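PDB 3EYT: thioredoxin domain-containing protein from Silicibacter pomeroyi, which is of unknown function but probably acts as a thioredoxin-like oxidoreductase, perhaps with an antioxidant role. Local coordinates for residues T70-H75 against R108-Y113; P41-H46 against G117-L122; D129-H134 against L151-P156. One frame throughout, in Å; residues are numbered along the deposited sequence.

Interaction 1. Residues T70-H75 against R108-Y113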
ATOM      1  N   THR C  70      -7.381  -1.527  12.111  1.00 13.12           N
ATOM      2  CA  THR C  70      -6.232  -2.147  12.814  1.00 13.72           C
ATOM      3  C   THR C  70      -5.714  -3.248  11.888  1.00 13.20           C
ATOM      4  O   THR C  70      -6.113  -4.419  11.989  1.00 14.36           O
ATOM      5  CB  THR C  70      -6.690  -2.723  14.153  1.00 13.98           C
ATOM      6  OG1 THR C  70      -7.813  -3.615  13.935  1.00 14.36           O
ATOM      7  CG2 THR C  70      -7.131  -1.621  15.124  1.00 13.38           C
ATOM      8  N   VAL C  71      -4.850  -2.887  10.942  1.00 12.96           N
ATOM      9  CA  VAL C  71      -4.423  -3.864   9.968  1.00 12.56           C
ATOM     10  C   VAL C  71      -3.222  -4.609  10.582  1.00 13.37           C
ATOM     11  O   VAL C  71      -2.176  -3.995  10.825  1.00 12.83           O
ATOM     12  CB  VAL C  71      -3.999  -3.160   8.639  1.00 12.68           C
ATOM     13  CG1 VAL C  71      -3.489  -4.200   7.619  1.00 13.56           C
ATOM     14  CG2 VAL C  71      -5.167  -2.362   8.059  1.00 12.43           C
ATOM     15  N   PHE C  72      -3.355  -5.911  10.802  1.00 13.61           N
ATOM     16  CA  PHE C  72      -2.281  -6.666  11.433  1.00 15.04           C
ATOM     17  C   PHE C  72      -1.783  -7.766  10.509  1.00 16.06           C
ATOM     18  O   PHE C  72      -0.948  -8.571  10.890  1.00 15.28           O
ATOM     19  CB  PHE C  72      -2.715  -7.200  12.809  1.00 14.25           C
ATOM     20  CG  PHE C  72      -3.852  -8.186  12.750  1.00 16.26           C
ATOM     21  CD1 PHE C  72      -3.598  -9.551  12.530  1.00 20.04           C
ATOM     22  CD2 PHE C  72      -5.160  -7.761  12.909  1.00 16.43           C
ATOM     23  CE1 PHE C  72      -4.653 -10.481  12.510  1.00 21.13           C
ATOM     24  CE2 PHE C  72      -6.230  -8.669  12.870  1.00 17.75           C
ATOM     25  CZ  PHE C  72      -5.981 -10.026  12.663  1.00 18.58           C
ATOM     26  N   GLU C  73      -2.292  -7.775   9.271  1.00 16.57           N
ATOM     27  CA  GLU C  73      -1.854  -8.749   8.260  1.00 17.55           C
ATOM     28  C   GLU C  73      -2.169  -8.216   6.867  1.00 17.42           C
ATOM     29  O   GLU C  73      -3.026  -7.338   6.753  1.00 17.43           O
ATOM     30  CB  GLU C  73      -2.581 -10.059   8.471  1.00 18.48           C
ATOM     31  CG  GLU C  73      -4.094  -9.890   8.460  1.00 21.06           C
ATOM     32  CD  GLU C  73      -4.810 -11.167   8.807  1.00 26.64           C
ATOM     33  OE1 GLU C  73      -4.119 -12.191   9.074  1.00 29.23           O
ATOM     34  OE2 GLU C  73      -6.061 -11.153   8.817  1.00 26.42           O
ATOM     35  N   HIS C  74      -1.495  -8.733   5.828  1.00 16.43           N
ATOM     36  CA  HIS C  74      -1.744  -8.276   4.460  1.00 16.46           C
ATOM     37  C   HIS C  74      -1.689  -6.745   4.398  1.00 16.08           C
ATOM     38  O   HIS C  74      -2.530  -6.125   3.735  1.00 15.20           O
ATOM     39  CB  HIS C  74      -3.145  -8.698   3.992  1.00 16.85           C
ATOM     40  CG  HIS C  74      -3.448 -10.164   4.149  1.00 20.07           C
ATOM     41  ND1 HIS C  74      -2.745 -11.152   3.486  1.00 22.46           N
ATOM     42  CD2 HIS C  74      -4.423 -10.803   4.842  1.00 21.67           C
ATOM     43  CE1 HIS C  74      -3.257 -12.333   3.786  1.00 20.14           C
ATOM     44  NE2 HIS C  74      -4.278 -12.150   4.602  1.00 21.32           N
ATOM     45  N   HIS C  75      -0.715  -6.134   5.079  1.00 15.91           N
ATOM     46  CA  HIS C  75      -0.684  -4.671   5.222  1.00 16.09           C
ATOM     47  C   HIS C  75      -0.778  -3.929   3.869  1.00 15.96           C
ATOM     48  O   HIS C  75      -1.438  -2.881   3.745  1.00 15.28           O
ATOM     49  CB  HIS C  75       0.577  -4.248   6.000  1.00 16.07           C
ATOM     50  CG  HIS C  75       0.691  -4.894   7.356  1.00 15.90           C
ATOM     51  ND1 HIS C  75       1.042  -6.225   7.524  1.00 16.72           N
ATOM     52  CD2 HIS C  75       0.524  -4.390   8.601  1.00 14.93           C
ATOM     53  CE1 HIS C  75       1.057  -6.518   8.816  1.00 15.80           C
ATOM     54  NE2 HIS C  75       0.736  -5.427   9.493  1.00 17.73           N
ATOM     55  N   ARG C 108      -0.284  -0.102  16.761  1.00 13.66           N
ATOM     56  CA  ARG C 108       0.032   0.327  18.140  1.00 14.30           C
ATOM     57  C   ARG C 108      -1.178   0.338  19.079  1.00 14.24           C
ATOM     58  O   ARG C 108      -1.075  -0.111  20.240  1.00 12.86           O
ATOM     59  CB  ARG C 108       0.730   1.702  18.162  1.00 13.71           C
ATOM     60  CG  ARG C 108       2.050   1.693  17.400  1.00 15.80           C
ATOM     61  CD  ARG C 108       2.926   2.872  17.713  1.00 19.19           C
ATOM     62  NE  ARG C 108       3.188   2.997  19.140  1.00 22.13           N
ATOM     63  CZ  ARG C 108       4.266   2.515  19.758  1.00 26.05           C
ATOM     64  NH1 ARG C 108       5.212   1.868  19.079  1.00 25.41           N
ATOM     65  NH2 ARG C 108       4.399   2.686  21.061  1.00 26.35           N
ATOM     66  N   THR C 109      -2.298   0.880  18.610  1.00 12.89           N
ATOM     67  CA  THR C 109      -3.494   0.964  19.481  1.00 14.36           C
ATOM     68  C   THR C 109      -4.067  -0.432  19.737  1.00 14.48           C
ATOM     69  O   THR C 109      -4.449  -0.795  20.878  1.00 15.24           O
ATOM     70  CB  THR C 109      -4.567   1.877  18.859  1.00 14.24           C
ATOM     71  OG1 THR C 109      -3.942   3.093  18.449  1.00 13.69           O
ATOM     72  CG2 THR C 109      -5.709   2.169  19.831  1.00 15.08           C
HETATM   73  N   MSE C 110      -4.101  -1.231  18.680  1.00 13.56           N
HETATM   74  CA  MSE C 110      -4.513  -2.617  18.833  1.00 12.92           C
HETATM   75  C   MSE C 110      -3.707  -3.366  19.910  1.00 13.08           C
HETATM   76  O   MSE C 110      -4.304  -4.051  20.746  1.00 13.94           O
HETATM   77  CB  MSE C 110      -4.352  -3.373  17.502  1.00 12.14           C
HETATM   78  CG  MSE C 110      -5.038  -4.743  17.552  1.00 11.71           C
HETATM   79 SE   MSE C 110      -4.801  -5.772  15.909  0.50 11.68          SE
HETATM   80  CE  MSE C 110      -5.768  -7.362  16.499  1.00 19.16           C
ATOM     81  N   ALA C 111      -2.379  -3.240  19.880  1.00 12.35           N
ATOM     82  CA  ALA C 111      -1.514  -3.851  20.895  1.00 13.87           C
ATOM     83  C   ALA C 111      -1.754  -3.252  22.264  1.00 14.10           C
ATOM     84  O   ALA C 111      -1.846  -3.984  23.232  1.00 14.65           O
ATOM     85  CB  ALA C 111      -0.023  -3.747  20.508  1.00 13.58           C
ATOM     86  N   ALA C 112      -1.864  -1.920  22.355  1.00 14.05           N
ATOM     87  CA  ALA C 112      -2.128  -1.252  23.637  1.00 13.50           C
ATOM     88  C   ALA C 112      -3.402  -1.781  24.298  1.00 13.51           C
ATOM     89  O   ALA C 112      -3.463  -1.901  25.526  1.00 12.53           O
ATOM     90  CB  ALA C 112      -2.243   0.288  23.450  1.00 14.48           C
ATOM     91  N   TYR C 113      -4.396  -2.132  23.482  1.00 11.94           N
ATOM     92  CA  TYR C 113      -5.657  -2.614  24.002  1.00 13.69           C
ATOM     93  C   TYR C 113      -5.704  -4.128  24.223  1.00 13.43           C
ATOM     94  O   TYR C 113      -6.722  -4.641  24.711  1.00 14.83           O
ATOM     95  CB  TYR C 113      -6.840  -2.161  23.118  1.00 13.07           C
ATOM     96  CG  TYR C 113      -7.324  -0.768  23.459  1.00 14.28           C
ATOM     97  CD1 TYR C 113      -6.653   0.369  22.973  1.00 16.88           C
ATOM     98  CD2 TYR C 113      -8.426  -0.575  24.281  1.00 13.59           C
ATOM     99  CE1 TYR C 113      -7.064   1.648  23.320  1.00 16.25           C
ATOM    100  CE2 TYR C 113      -8.863   0.694  24.610  1.00 15.89           C
ATOM    101  CZ  TYR C 113      -8.182   1.804  24.131  1.00 16.93           C
ATOM    102  OH  TYR C 113      -8.606   3.074  24.473  1.00 17.63           O
TER

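Interaction 2. Residues P41-H46 against G117-L122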
ATOM      1  N   PRO C  41     -13.785 -10.914   6.658  1.00 16.81           N
ATOM      2  CA  PRO C  41     -15.199 -11.143   6.320  1.00 16.70           C
ATOM      3  C   PRO C  41     -16.147 -10.884   7.490  1.00 17.22           C
ATOM      4  O   PRO C  41     -17.235 -10.344   7.276  1.00 17.08           O
ATOM      5  CB  PRO C  41     -15.242 -12.613   5.853  1.00 16.66           C
ATOM      6  CG  PRO C  41     -13.838 -12.897   5.406  1.00 16.73           C
ATOM      7  CD  PRO C  41     -12.929 -12.055   6.295  1.00 15.97           C
ATOM      8  N   GLY C  42     -15.735 -11.204   8.723  1.00 17.04           N
ATOM      9  CA  GLY C  42     -16.603 -10.970   9.895  1.00 17.29           C
ATOM     10  C   GLY C  42     -16.805  -9.487  10.181  1.00 17.80           C
ATOM     11  O   GLY C  42     -17.874  -9.091  10.640  1.00 18.81           O
ATOM     12  N   CYS C  43     -15.787  -8.661   9.935  1.00 16.62           N
ATOM     13  CA  CYS C  43     -15.928  -7.202  10.045  1.00 17.40           C
ATOM     14  C   CYS C  43     -16.948  -6.642   9.060  1.00 17.81           C
ATOM     15  O   CYS C  43     -17.739  -5.763   9.390  1.00 17.80           O
ATOM     16  CB  CYS C  43     -14.572  -6.506   9.794  1.00 17.34           C
ATOM     17  SG  CYS C  43     -13.364  -6.881  11.092  1.00 20.69           S
ATOM     18  N   VAL C  44     -16.913  -7.147   7.830  1.00 18.33           N
ATOM     19  CA  VAL C  44     -17.796  -6.650   6.783  1.00 18.84           C
ATOM     20  C   VAL C  44     -19.233  -7.149   7.056  1.00 19.81           C
ATOM     21  O   VAL C  44     -20.190  -6.388   7.026  1.00 18.81           O
ATOM     22  CB  VAL C  44     -17.267  -7.067   5.354  1.00 18.95           C
ATOM     23  CG1 VAL C  44     -18.298  -6.797   4.250  1.00 18.31           C
ATOM     24  CG2 VAL C  44     -15.951  -6.344   5.056  1.00 17.46           C
HETATM   25  N   MSE C  45     -19.356  -8.430   7.364  1.00 21.14           N
HETATM   26  CA  MSE C  45     -20.653  -9.040   7.531  1.00 22.00           C
HETATM   27  C   MSE C  45     -21.342  -8.584   8.823  1.00 21.49           C
HETATM   28  O   MSE C  45     -22.549  -8.390   8.814  1.00 21.06           O
HETATM   29  CB  MSE C  45     -20.505 -10.551   7.534  1.00 22.56           C
HETATM   30  CG  MSE C  45     -21.849 -11.274   7.528  1.00 27.75           C
HETATM   31 SE   MSE C  45     -21.668 -13.187   7.166  0.50 39.02          SE
HETATM   32  CE  MSE C  45     -20.388 -13.111   5.678  1.00 34.76           C
ATOM     33  N   HIS C  46     -20.578  -8.410   9.913  1.00 21.03           N
ATOM     34  CA  HIS C  46     -21.162  -8.190  11.256  1.00 21.01           C
ATOM     35  C   HIS C  46     -20.703  -6.940  12.025  1.00 19.82           C
ATOM     36  O   HIS C  46     -21.520  -6.247  12.604  1.00 20.12           O
ATOM     37  CB  HIS C  46     -20.921  -9.418  12.152  1.00 21.16           C
ATOM     38  CG  HIS C  46     -21.419 -10.696  11.557  1.00 24.35           C
ATOM     39  ND1 HIS C  46     -20.572 -11.710  11.154  1.00 28.12           N
ATOM     40  CD2 HIS C  46     -22.673 -11.102  11.236  1.00 26.45           C
ATOM     41  CE1 HIS C  46     -21.282 -12.693  10.627  1.00 29.60           C
ATOM     42  NE2 HIS C  46     -22.562 -12.353  10.671  1.00 29.47           N
ATOM     43  N   GLY C 117      -8.099  -9.783  17.923  1.00 16.61           N
ATOM     44  CA  GLY C 117      -8.328  -9.913  16.475  1.00 16.13           C
ATOM     45  C   GLY C 117      -9.405  -8.917  16.137  1.00 15.73           C
ATOM     46  O   GLY C 117      -9.691  -8.000  16.944  1.00 15.14           O
ATOM     47  N   THR C 118     -10.005  -9.083  14.953  1.00 15.40           N
ATOM     48  CA  THR C 118     -11.099  -8.210  14.508  1.00 15.26           C
ATOM     49  C   THR C 118     -12.255  -9.127  14.064  1.00 15.67           C
ATOM     50  O   THR C 118     -12.004 -10.244  13.612  1.00 14.79           O
ATOM     51  CB  THR C 118     -10.650  -7.326  13.277  1.00 14.71           C
ATOM     52  OG1 THR C 118     -10.257  -8.171  12.191  1.00 15.23           O
ATOM     53  CG2 THR C 118      -9.469  -6.453  13.634  1.00 16.88           C
ATOM     54  N   PRO C 119     -13.513  -8.658  14.176  1.00 15.20           N
ATOM     55  CA  PRO C 119     -13.830  -7.359  14.770  1.00 15.20           C
ATOM     56  C   PRO C 119     -13.777  -7.385  16.301  1.00 14.67           C
ATOM     57  O   PRO C 119     -14.036  -8.418  16.930  1.00 15.36           O
ATOM     58  CB  PRO C 119     -15.266  -7.072  14.273  1.00 15.77           C
ATOM     59  CG  PRO C 119     -15.917  -8.459  14.235  1.00 14.22           C
ATOM     60  CD  PRO C 119     -14.726  -9.406  13.759  1.00 15.15           C
ATOM     61  N   SER C 120     -13.389  -6.262  16.884  1.00 14.81           N
ATOM     62  CA  SER C 120     -13.507  -6.070  18.318  1.00 15.55           C
ATOM     63  C   SER C 120     -14.296  -4.819  18.572  1.00 16.10           C
ATOM     64  O   SER C 120     -14.163  -3.829  17.848  1.00 16.87           O
ATOM     65  CB  SER C 120     -12.130  -5.979  18.981  1.00 14.76           C
ATOM     66  OG  SER C 120     -11.489  -7.234  18.839  1.00 15.29           O
ATOM     67  N   LEU C 121     -15.108  -4.856  19.617  1.00 16.64           N
ATOM     68  CA  LEU C 121     -15.889  -3.704  19.975  1.00 17.50           C
ATOM     69  C   LEU C 121     -15.489  -3.294  21.387  1.00 17.98           C
ATOM     70  O   LEU C 121     -15.492  -4.138  22.308  1.00 18.51           O
ATOM     71  CB  LEU C 121     -17.393  -4.001  19.827  1.00 18.14           C
ATOM     72  CG  LEU C 121     -18.273  -2.719  19.850  1.00 21.40           C
ATOM     73  CD1 LEU C 121     -19.499  -2.825  19.040  1.00 24.16           C
ATOM     74  CD2 LEU C 121     -18.627  -2.351  21.270  1.00 21.89           C
ATOM     75  N   LEU C 122     -15.080  -2.026  21.542  1.00 17.10           N
ATOM     76  CA  LEU C 122     -14.630  -1.518  22.843  1.00 18.40           C
ATOM     77  C   LEU C 122     -15.594  -0.447  23.302  1.00 17.94           C
ATOM     78  O   LEU C 122     -16.053   0.368  22.489  1.00 17.84           O
ATOM     79  CB  LEU C 122     -13.232  -0.912  22.749  1.00 18.21           C
ATOM     80  CG  LEU C 122     -11.974  -1.661  22.250  1.00 20.76           C
ATOM     81  CD1 LEU C 122     -11.453  -2.579  23.296  1.00 21.06           C
ATOM     82  CD2 LEU C 122     -12.133  -2.395  20.918  1.00 22.19           C
TER

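Interaction 3. Residues D129-H134 against L151-P156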
ATOM      1  N   ASP C 129     -12.632   5.458  31.030  1.00 21.37           N
ATOM      2  CA  ASP C 129     -12.218   4.090  31.350  1.00 21.26           C
ATOM      3  C   ASP C 129     -12.819   3.057  30.418  1.00 20.14           C
ATOM      4  O   ASP C 129     -14.001   3.138  30.050  1.00 20.12           O
ATOM      5  CB  ASP C 129     -12.592   3.726  32.797  1.00 22.03           C
ATOM      6  CG  ASP C 129     -11.787   4.521  33.831  1.00 23.67           C
ATOM      7  OD1 ASP C 129     -10.608   4.891  33.568  1.00 22.84           O
ATOM      8  OD2 ASP C 129     -12.354   4.775  34.909  1.00 25.96           O
ATOM      9  N   LEU C 130     -12.004   2.065  30.059  1.00 19.82           N
ATOM     10  CA  LEU C 130     -12.487   0.910  29.317  1.00 19.23           C
ATOM     11  C   LEU C 130     -13.399   0.048  30.194  1.00 19.69           C
ATOM     12  O   LEU C 130     -13.024  -0.334  31.308  1.00 20.16           O
ATOM     13  CB  LEU C 130     -11.314   0.083  28.796  1.00 18.51           C
ATOM     14  CG  LEU C 130     -11.692  -1.127  27.942  1.00 18.19           C
ATOM     15  CD1 LEU C 130     -12.312  -0.703  26.614  1.00 18.16           C
ATOM     16  CD2 LEU C 130     -10.456  -1.960  27.685  1.00 18.38           C
ATOM     17  N   ARG C 131     -14.582  -0.282  29.682  1.00 19.32           N
ATOM     18  CA  ARG C 131     -15.587  -0.978  30.468  1.00 19.75           C
ATOM     19  C   ARG C 131     -16.087  -2.256  29.803  1.00 20.32           C
ATOM     20  O   ARG C 131     -16.644  -3.116  30.471  1.00 21.02           O
ATOM     21  CB  ARG C 131     -16.765  -0.041  30.754  1.00 20.06           C
ATOM     22  CG  ARG C 131     -16.381   1.177  31.564  1.00 21.44           C
ATOM     23  CD  ARG C 131     -16.135   0.810  33.039  1.00 21.14           C
ATOM     24  NE  ARG C 131     -17.391   0.387  33.670  1.00 22.44           N
ATOM     25  CZ  ARG C 131     -18.303   1.227  34.154  1.00 20.02           C
ATOM     26  NH1 ARG C 131     -18.110   2.535  34.095  1.00 16.38           N
ATOM     27  NH2 ARG C 131     -19.409   0.764  34.710  1.00 19.22           N
ATOM     28  N   ALA C 132     -15.938  -2.367  28.484  1.00 18.93           N
ATOM     29  CA  ALA C 132     -16.220  -3.639  27.830  1.00 18.80           C
ATOM     30  C   ALA C 132     -15.313  -3.782  26.633  1.00 18.19           C
ATOM     31  O   ALA C 132     -14.894  -2.792  26.045  1.00 17.14           O
ATOM     32  CB  ALA C 132     -17.693  -3.761  27.400  1.00 17.60           C
ATOM     33  N   HIS C 133     -15.043  -5.027  26.271  1.00 19.05           N
ATOM     34  CA  HIS C 133     -14.118  -5.330  25.188  1.00 18.61           C
ATOM     35  C   HIS C 133     -14.582  -6.668  24.612  1.00 19.07           C
ATOM     36  O   HIS C 133     -14.327  -7.726  25.190  1.00 18.36           O
ATOM     37  CB  HIS C 133     -12.696  -5.385  25.741  1.00 19.49           C
ATOM     38  CG  HIS C 133     -11.646  -5.682  24.710  1.00 20.23           C
ATOM     39  ND1 HIS C 133     -10.306  -5.647  25.001  1.00 17.35           N
ATOM     40  CD2 HIS C 133     -11.736  -6.023  23.401  1.00 19.95           C
ATOM     41  CE1 HIS C 133      -9.603  -5.951  23.921  1.00 21.08           C
ATOM     42  NE2 HIS C 133     -10.446  -6.190  22.933  1.00 21.61           N
ATOM     43  N   HIS C 134     -15.289  -6.602  23.486  1.00 18.47           N
ATOM     44  CA  HIS C 134     -15.906  -7.779  22.862  1.00 19.43           C
ATOM     45  C   HIS C 134     -15.170  -8.157  21.610  1.00 19.48           C
ATOM     46  O   HIS C 134     -14.911  -7.307  20.776  1.00 20.56           O
ATOM     47  CB  HIS C 134     -17.349  -7.498  22.478  1.00 19.03           C
ATOM     48  CG  HIS C 134     -18.212  -7.117  23.639  1.00 20.30           C
ATOM     49  ND1 HIS C 134     -18.547  -7.999  24.641  1.00 22.00           N
ATOM     50  CD2 HIS C 134     -18.814  -5.945  23.957  1.00 23.34           C
ATOM     51  CE1 HIS C 134     -19.317  -7.390  25.528  1.00 23.37           C
ATOM     52  NE2 HIS C 134     -19.508  -6.146  25.127  1.00 20.75           N
ATOM     53  N   LEU C 151     -24.403   5.272  29.998  1.00 19.22           N
ATOM     54  CA  LEU C 151     -25.150   6.526  29.857  1.00 20.15           C
ATOM     55  C   LEU C 151     -25.858   6.917  31.157  1.00 20.76           C
ATOM     56  O   LEU C 151     -26.057   8.106  31.419  1.00 21.52           O
ATOM     57  CB  LEU C 151     -26.178   6.447  28.725  1.00 20.05           C
ATOM     58  CG  LEU C 151     -25.627   6.428  27.300  1.00 20.53           C
ATOM     59  CD1 LEU C 151     -26.786   6.299  26.330  1.00 18.95           C
ATOM     60  CD2 LEU C 151     -24.814   7.701  27.022  1.00 19.67           C
ATOM     61  N   GLY C 152     -26.206   5.921  31.968  1.00 21.27           N
ATOM     62  CA  GLY C 152     -26.865   6.153  33.265  1.00 22.81           C
ATOM     63  C   GLY C 152     -25.969   6.765  34.335  1.00 23.93           C
ATOM     64  O   GLY C 152     -26.461   7.309  35.328  1.00 23.54           O
ATOM     65  N   GLU C 153     -24.657   6.677  34.131  1.00 24.86           N
ATOM     66  CA  GLU C 153     -23.667   7.162  35.091  1.00 26.09           C
ATOM     67  C   GLU C 153     -23.504   8.682  35.028  1.00 27.37           C
ATOM     68  O   GLU C 153     -23.683   9.299  33.975  1.00 27.29           O
ATOM     69  CB  GLU C 153     -22.323   6.463  34.866  1.00 25.88           C
ATOM     70  CG  GLU C 153     -22.368   4.977  35.169  1.00 26.05           C
ATOM     71  CD  GLU C 153     -21.029   4.244  35.016  1.00 28.68           C
ATOM     72  OE1 GLU C 153     -20.080   4.740  34.345  1.00 28.34           O
ATOM     73  OE2 GLU C 153     -20.935   3.132  35.586  1.00 27.61           O
ATOM     74  N   ALA C 154     -23.153   9.269  36.167  1.00 29.02           N
ATOM     75  CA  ALA C 154     -23.016  10.714  36.310  1.00 30.87           C
ATOM     76  C   ALA C 154     -21.828  11.185  35.506  1.00 32.32           C
ATOM     77  O   ALA C 154     -20.821  10.469  35.400  1.00 33.03           O
ATOM     78  CB  ALA C 154     -22.835  11.090  37.763  1.00 30.51           C
ATOM     79  N   ALA C 155     -21.959  12.381  34.930  1.00 33.81           N
ATOM     80  CA  ALA C 155     -20.889  13.032  34.178  1.00 35.40           C
ATOM     81  C   ALA C 155     -19.676  13.258  35.091  1.00 36.33           C
ATOM     82  O   ALA C 155     -19.837  13.360  36.304  1.00 36.42           O
ATOM     83  CB  ALA C 155     -21.385  14.357  33.621  1.00 35.52           C
ATOM     84  N   PRO C 156     -18.459  13.305  34.517  1.00 36.95           N
ATOM     85  CA  PRO C 156     -17.272  13.642  35.317  1.00 37.62           C
ATOM     86  C   PRO C 156     -17.049  15.160  35.382  1.00 37.97           C
ATOM     87  O   PRO C 156     -17.795  15.913  34.746  1.00 38.26           O
ATOM     88  CB  PRO C 156     -16.135  12.985  34.530  1.00 37.51           C
ATOM     89  CG  PRO C 156     -16.594  13.097  33.101  1.00 37.17           C
ATOM     90  CD  PRO C 156     -18.109  12.997  33.116  1.00 37.25           C
TER

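Interaction 1. Residues T70-H75 against R108-Y113
A Met-aromatic contact joins Met110, present as selenomethionine, to Phe72 in the loop that follows strand 63-69 of the thioredoxin-like sheet. The selenium approaches the ring obliquely: Met110 SE lies 4.6 Å from the Phe72 ring centroid, 54° off the ring normal. Its closest ring atom is the near ortho carbon, with Met110 SE 3.6 Å from Phe72 CD2. The terminal methyl continues along the same side of the ring, Met110 CE sitting 3.7 Å from Phe72 CD2 and slightly farther from CE2. With CG anti to its own backbone N (chi1 -168°) and the chain straight beyond, Met110 reaches out from its short helix to the loop. Thr70 meets this rod at about a right angle, Thr70 CB lying 4.0 Å from Met110 SE, while Thr70 CG2 packs on Met110 CB. The contact is essentially one of van der Waals packing, and largely buried. Both sides are tied to the sheet and its adjoining loops by polar bonds: Asp99 at the end of strand 96-99 accepts from the backbone N of Thr109 and Met110 at the start of helix 108-112, Gln37 accepts from Phe72 N, and Thr70 pairs by its backbone with Phe36 of strand 30-36.

Interaction 2. Residues P41-H46 against G117-L122
Cys43 in the first turn of helix 41-57 packs against the cis-proline loop formed by Thr118 and Pro119, the pairing expected of a thioredoxin fold. Cys43 is the second cysteine of a CxxC sequence with Cys40, consistent with a redox pair, and both are modelled as free thiols. From CA the side chain starts alongside the loop, and CB itself stays back from Thr118 and Pro119; the touching is left to the sulfur. A chi1 of -66° sets SG beside the backbone N of its own residue, anti to the carbonyl carbon, and from there it meets the loop at several points. Cys43 SG lies 3.5 Å from Thr118 CB, and Thr118 OG1 is just as near without being a hydrogen-bond partner. Farther along the loop, Cys43 SG is 3.6 Å from Pro119 N, so the sulfur rests against the junction of the cis peptide. The pyrrolidine ring flanks it too, with Cys43 SG 3.7 Å from Pro119 CB and a little farther from Pro119 CD. The same ring leans on the helix backbone, where Pro119 CD comes within 4.1 Å of Gly42 C. Phe36 of strand 30-36 also touches Cys43. Before the cis bond, Gly117 adopts backbone angles that only glycine takes easily, since a beta carbon would collide with the carbonyl oxygen of the residue before. Ser120 OG bonds back to Gly117 O at 2.7 Å, standing 36° out of the carbonyl plane.

Interaction 3. Residues D129-H134 against L151-P156
Arg131 and Glu153 meet end-on at the surface in a two-nitrogen salt bridge, which is the only contact between residues 129-134 and 151-156. The close part is confined to the charged ends. Arg131 NH2 donates to Glu153 OE2 at 3.0 Å in a fairly straight bond (159°), and the oxygen lies almost exactly in the guanidinium plane. Beside it Arg131 NH1 gives a bond of 3.0 Å to Glu153 OE1, which receives it on its syn lone pair. A weak third bond joins Arg131 NH1 to Glu153 OE2 at 3.2 Å. The guanidinium is not held by Glu153 alone: Arg131 NH1 is also salt-bridged to Asp125 OD2, its strongest polar partner, and two acidic groups thus share one cation. Guanidinium and carboxylate of the Glu153 pair are nearly coplanar, 29° apart, which lets NH1 and NH2 each meet a different oxygen besides the weak bond. Arg131 bends at both chi2 and chi3 to bring its group round, whereas Glu153 comes from the opposite direction as an extended chain (chi2 -178°). Arg131 and Ala132 form a classic beta bulge, both facing Leu123 on the neighbouring strand of the mixed sheet. Away from the charged ends the segments stand well apart: the nearest alpha carbons, Arg131 CA and Leu151 CA, are separated by 12.2 Å, and Ala154 to Pro156 are exposed. An alanine in place of Arg131 would probably leave the carboxylates of Glu153 and Asp125 without their shared cation and free Glu153 to swing. Lys126 NZ separately bonds the carbonyl oxygens of Leu151 and Glu153.

In the fold
Interactions 1 and 2 adjoin, their centres about 13 Å apart, and along the chain the first is nested within the loop closed by the second. They meet at the cis-proline loop: Thr70 OG1 packs 3.3 Å from Thr118 CG2, and Met110 CE lies 3.6 Å from Gly117 CA. Interaction 1 thus backs the loop that packs, in interaction 2, against Cys43 of the CxxC pair, the probable redox site, and the Phe72 side chain lies near that site without touching it. Interaction 3 is remote, its centre about 21 Å from that of interaction 2, but neighbouring strands 120-124 and 129-135 connect them, with a probable hydrogen bond of 2.7 Å from Leu121 N to His134 O.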